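Local coordinates for chitinase (Thermococcus chitonophagus, PDB 5XSW), which probably hydrolyses chitin as an archaeal endochitinase, pairing a largely helical part that holds a chitin-derived glycan with an N-terminal beta-strand domain, at residues A[47-52]-A[82-87]. Sequence-based numbering, arbitrary orientation.
Sequences LSIKYA and VKIIIE
Residues I49 and I84 meet methyl to methyl, CG2 to CG2 at 3.5 Å, on the buried face of two antiparallel strands, 47-51 and 82-87. With chi1 near -60° in both (-59° in I49, -68° in I84), CG1 sits beside the backbone N and CG2 is left anti to it, which turns the two methyls toward each other over that face. The same methyl of I49 touches CG1 of I86, its non-hydrogen-bonded partner, whose side chain runs alongside in the same direction. Y51 extends this apolar row: its CD1–CE1 side rests obliquely on I84 CG1, 3.8 Å from CD1, and on V82 CG1, 3.7 Å from CE1. Cutting I84 back to an alanine would remove CG1 and CG2 and is likely to leave a gap beside the I49 methyl, with V82 alone of the two strand neighbours against the Y51 ring. On the other face S48, K50, I85 and E87 are more exposed. There S48 OG lies 3.7 Å from E87 CB, and a water donates to I85 O. Backbone pairing fixes the register. K50 and I85 exchange two bonds, I85 N to K50 O being 2.7 Å long, and E87 N gives a nearly straight one to S48 O. L47 and S48 form a classic beta bulge opposite E87, whose carbonyl oxygen takes a 2.8 Å bond from L47 N and a weak one from S48 N. At the other end A52 N reaches K83 O from above the carbonyl plane. Strand 45-51 borders the four-stranded antiparallel sheet, while strand 80-89 is also bonded to strand 12-21; I49 packs on V66 and I68 of strand 65-69, and Y51 and I84 on L70, with R73 making a cation-pi contact to Y51, so this side of the pair faces the second sheet of the N-terminal beta domain.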
ATOM      1  N   LEU A  47      12.237 -29.087 -28.801  1.00 42.06           N
ATOM      2  CA  LEU A  47      11.913 -30.391 -28.208  1.00 43.58           C
ATOM      3  C   LEU A  47      11.569 -30.285 -26.723  1.00 48.90           C
ATOM      4  O   LEU A  47      10.636 -30.909 -26.241  1.00 41.93           O
ATOM      5  CB  LEU A  47      13.087 -31.354 -28.379  1.00 47.25           C
ATOM      6  CG  LEU A  47      13.455 -31.680 -29.840  1.00 47.72           C
ATOM      7  CD1 LEU A  47      14.856 -32.268 -29.962  1.00 49.03           C
ATOM      8  CD2 LEU A  47      12.449 -32.633 -30.420  1.00 38.83           C
ATOM      9  N   SER A  48      12.351 -29.500 -25.995  1.00 41.64           N
ATOM     10  CA  SER A  48      12.102 -29.285 -24.575  1.00 44.58           C
ATOM     11  C   SER A  48      12.863 -28.059 -24.039  1.00 45.66           C
ATOM     12  O   SER A  48      13.974 -27.754 -24.484  1.00 40.80           O
ATOM     13  CB  SER A  48      12.536 -30.504 -23.783  1.00 42.17           C
ATOM     14  OG  SER A  48      13.950 -30.486 -23.721  1.00 48.43           O
ATOM     15  N   ILE A  49      12.262 -27.374 -23.066  1.00 43.64           N
ATOM     16  CA  ILE A  49      12.937 -26.308 -22.342  1.00 38.22           C
ATOM     17  C   ILE A  49      12.694 -26.604 -20.868  1.00 38.55           C
ATOM     18  O   ILE A  49      11.527 -26.655 -20.437  1.00 43.04           O
ATOM     19  CB  ILE A  49      12.375 -24.916 -22.719  1.00 40.22           C
ATOM     20  CG1 ILE A  49      12.513 -24.651 -24.211  1.00 37.04           C
ATOM     21  CG2 ILE A  49      13.034 -23.815 -21.890  1.00 35.45           C
ATOM     22  CD1 ILE A  49      12.030 -23.245 -24.641  1.00 37.47           C
ATOM     23  N   LYS A  50      13.765 -26.849 -20.126  1.00 38.25           N
ATOM     24  CA  LYS A  50      13.660 -27.270 -18.722  1.00 46.38           C
ATOM     25  C   LYS A  50      14.651 -26.524 -17.885  1.00 42.61           C
ATOM     26  O   LYS A  50      15.637 -25.998 -18.419  1.00 44.57           O
ATOM     27  CB  LYS A  50      13.908 -28.776 -18.579  1.00 48.07           C
ATOM     28  CG  LYS A  50      12.914 -29.620 -19.388  1.00 49.09           C
ATOM     29  CD  LYS A  50      13.174 -31.115 -19.170  1.00 59.99           C
ATOM     30  CE  LYS A  50      12.070 -31.968 -19.777  1.00 66.54           C
ATOM     31  NZ  LYS A  50      12.265 -33.418 -19.448  1.00 78.49           N
ATOM     32  N   TYR A  51      14.413 -26.448 -16.573  1.00 39.02           N
ATOM     33  CA  TYR A  51      15.424 -25.852 -15.698  1.00 41.05           C
ATOM     34  C   TYR A  51      16.464 -26.881 -15.387  1.00 41.81           C
ATOM     35  O   TYR A  51      16.128 -28.045 -15.230  1.00 47.00           O
ATOM     36  CB  TYR A  51      14.849 -25.336 -14.369  1.00 45.04           C
ATOM     37  CG  TYR A  51      13.868 -24.207 -14.516  1.00 45.30           C
ATOM     38  CD1 TYR A  51      14.276 -22.967 -15.034  1.00 42.46           C
ATOM     39  CD2 TYR A  51      12.560 -24.356 -14.111  1.00 41.68           C
ATOM     40  CE1 TYR A  51      13.378 -21.925 -15.177  1.00 42.01           C
ATOM     41  CE2 TYR A  51      11.647 -23.318 -14.235  1.00 43.90           C
ATOM     42  CZ  TYR A  51      12.071 -22.102 -14.760  1.00 39.91           C
ATOM     43  OH  TYR A  51      11.187 -21.077 -14.883  1.00 37.64           O
ATOM     44  N   ALA A  52      17.709 -26.438 -15.257  1.00 42.00           N
ATOM     45  CA  ALA A  52      18.804 -27.348 -15.011  1.00 46.35           C
ATOM     46  C   ALA A  52      18.638 -28.060 -13.684  1.00 59.07           C
ATOM     47  O   ALA A  52      19.071 -29.206 -13.547  1.00 61.26           O
ATOM     48  CB  ALA A  52      20.121 -26.614 -15.045  1.00 41.26           C
ATOM     49  N   VAL A  82      19.542 -18.497 -12.592  1.00 36.19           N
ATOM     50  CA  VAL A  82      18.608 -19.503 -13.074  1.00 34.65           C
ATOM     51  C   VAL A  82      19.188 -20.094 -14.398  1.00 44.11           C
ATOM     52  O   VAL A  82      19.578 -19.344 -15.284  1.00 38.34           O
ATOM     53  CB  VAL A  82      17.196 -18.940 -13.308  1.00 36.35           C
ATOM     54  CG1 VAL A  82      16.292 -19.973 -14.038  1.00 34.62           C
ATOM     55  CG2 VAL A  82      16.529 -18.494 -11.954  1.00 38.68           C
ATOM     56  N   LYS A  83      19.292 -21.420 -14.491  1.00 39.33           N
ATOM     57  CA  LYS A  83      19.897 -22.051 -15.672  1.00 39.82           C
ATOM     58  C   LYS A  83      18.851 -22.830 -16.372  1.00 38.01           C
ATOM     59  O   LYS A  83      18.103 -23.576 -15.748  1.00 39.33           O
ATOM     60  CB  LYS A  83      21.079 -22.932 -15.299  1.00 40.16           C
ATOM     61  CG  LYS A  83      22.277 -22.115 -14.933  1.00 43.67           C
ATOM     62  CD  LYS A  83      23.502 -22.942 -14.667  1.00 46.14           C
ATOM     63  CE  LYS A  83      24.664 -22.069 -14.216  1.00 53.80           C
ATOM     64  NZ  LYS A  83      25.520 -22.859 -13.292  1.00 59.46           N
ATOM     65  N   ILE A  84      18.761 -22.604 -17.684  1.00 37.06           N
ATOM     66  CA  ILE A  84      17.750 -23.231 -18.487  1.00 32.62           C
ATOM     67  C   ILE A  84      18.403 -24.095 -19.609  1.00 41.95           C
ATOM     68  O   ILE A  84      19.385 -23.669 -20.236  1.00 35.99           O
ATOM     69  CB  ILE A  84      16.847 -22.166 -19.110  1.00 39.17           C
ATOM     70  CG1 ILE A  84      16.019 -21.475 -18.007  1.00 43.13           C
ATOM     71  CG2 ILE A  84      15.929 -22.765 -20.124  1.00 36.43           C
ATOM     72  CD1 ILE A  84      15.144 -20.350 -18.534  1.00 37.55           C
ATOM     73  N   ILE A  85      17.883 -25.301 -19.811  1.00 37.58           N
ATOM     74  CA  ILE A  85      18.366 -26.173 -20.888  1.00 42.38           C
ATOM     75  C   ILE A  85      17.316 -26.286 -21.966  1.00 37.19           C
ATOM     76  O   ILE A  85      16.166 -26.676 -21.715  1.00 39.62           O
ATOM     77  CB  ILE A  85      18.743 -27.542 -20.361  1.00 42.87           C
ATOM     78  CG1 ILE A  85      19.889 -27.363 -19.381  1.00 40.28           C
ATOM     79  CG2 ILE A  85      19.159 -28.477 -21.550  1.00 44.67           C
ATOM     80  CD1 ILE A  85      19.901 -28.391 -18.347  1.00 53.91           C
ATOM     81  N   ILE A  86      17.725 -25.885 -23.174  1.00 36.78           N
ATOM     82  CA  ILE A  86      16.882 -25.857 -24.356  1.00 34.19           C
ATOM     83  C   ILE A  86      17.392 -26.922 -25.349  1.00 43.58           C
ATOM     84  O   ILE A  86      18.574 -26.944 -25.691  1.00 42.44           O
ATOM     85  CB  ILE A  86      16.924 -24.495 -25.061  1.00 38.12           C
ATOM     86  CG1 ILE A  86      16.515 -23.359 -24.096  1.00 36.18           C
ATOM     87  CG2 ILE A  86      16.098 -24.517 -26.357  1.00 36.86           C
ATOM     88  CD1 ILE A  86      17.061 -22.026 -24.524  1.00 27.28           C
ATOM     89  N   GLU A  87      16.501 -27.799 -25.778  1.00 37.85           N
ATOM     90  CA  GLU A  87      16.859 -28.807 -26.779  1.00 43.83           C
ATOM     91  C   GLU A  87      16.088 -28.564 -28.058  1.00 44.63           C
ATOM     92  O   GLU A  87      14.854 -28.462 -28.034  1.00 41.91           O
ATOM     93  CB  GLU A  87      16.604 -30.203 -26.240  1.00 42.15           C
ATOM     94  CG  GLU A  87      17.815 -30.711 -25.451  1.00 57.85           C
ATOM     95  CD  GLU A  87      17.516 -31.941 -24.621  1.00 70.57           C
ATOM     96  OE1 GLU A  87      16.683 -32.776 -25.068  1.00 72.35           O
ATOM     97  OE2 GLU A  87      18.114 -32.051 -23.520  1.00 68.80           O
TER
HETATM   98  O   HOH W   1      15.575 -29.317 -22.287  1.00 45.54           O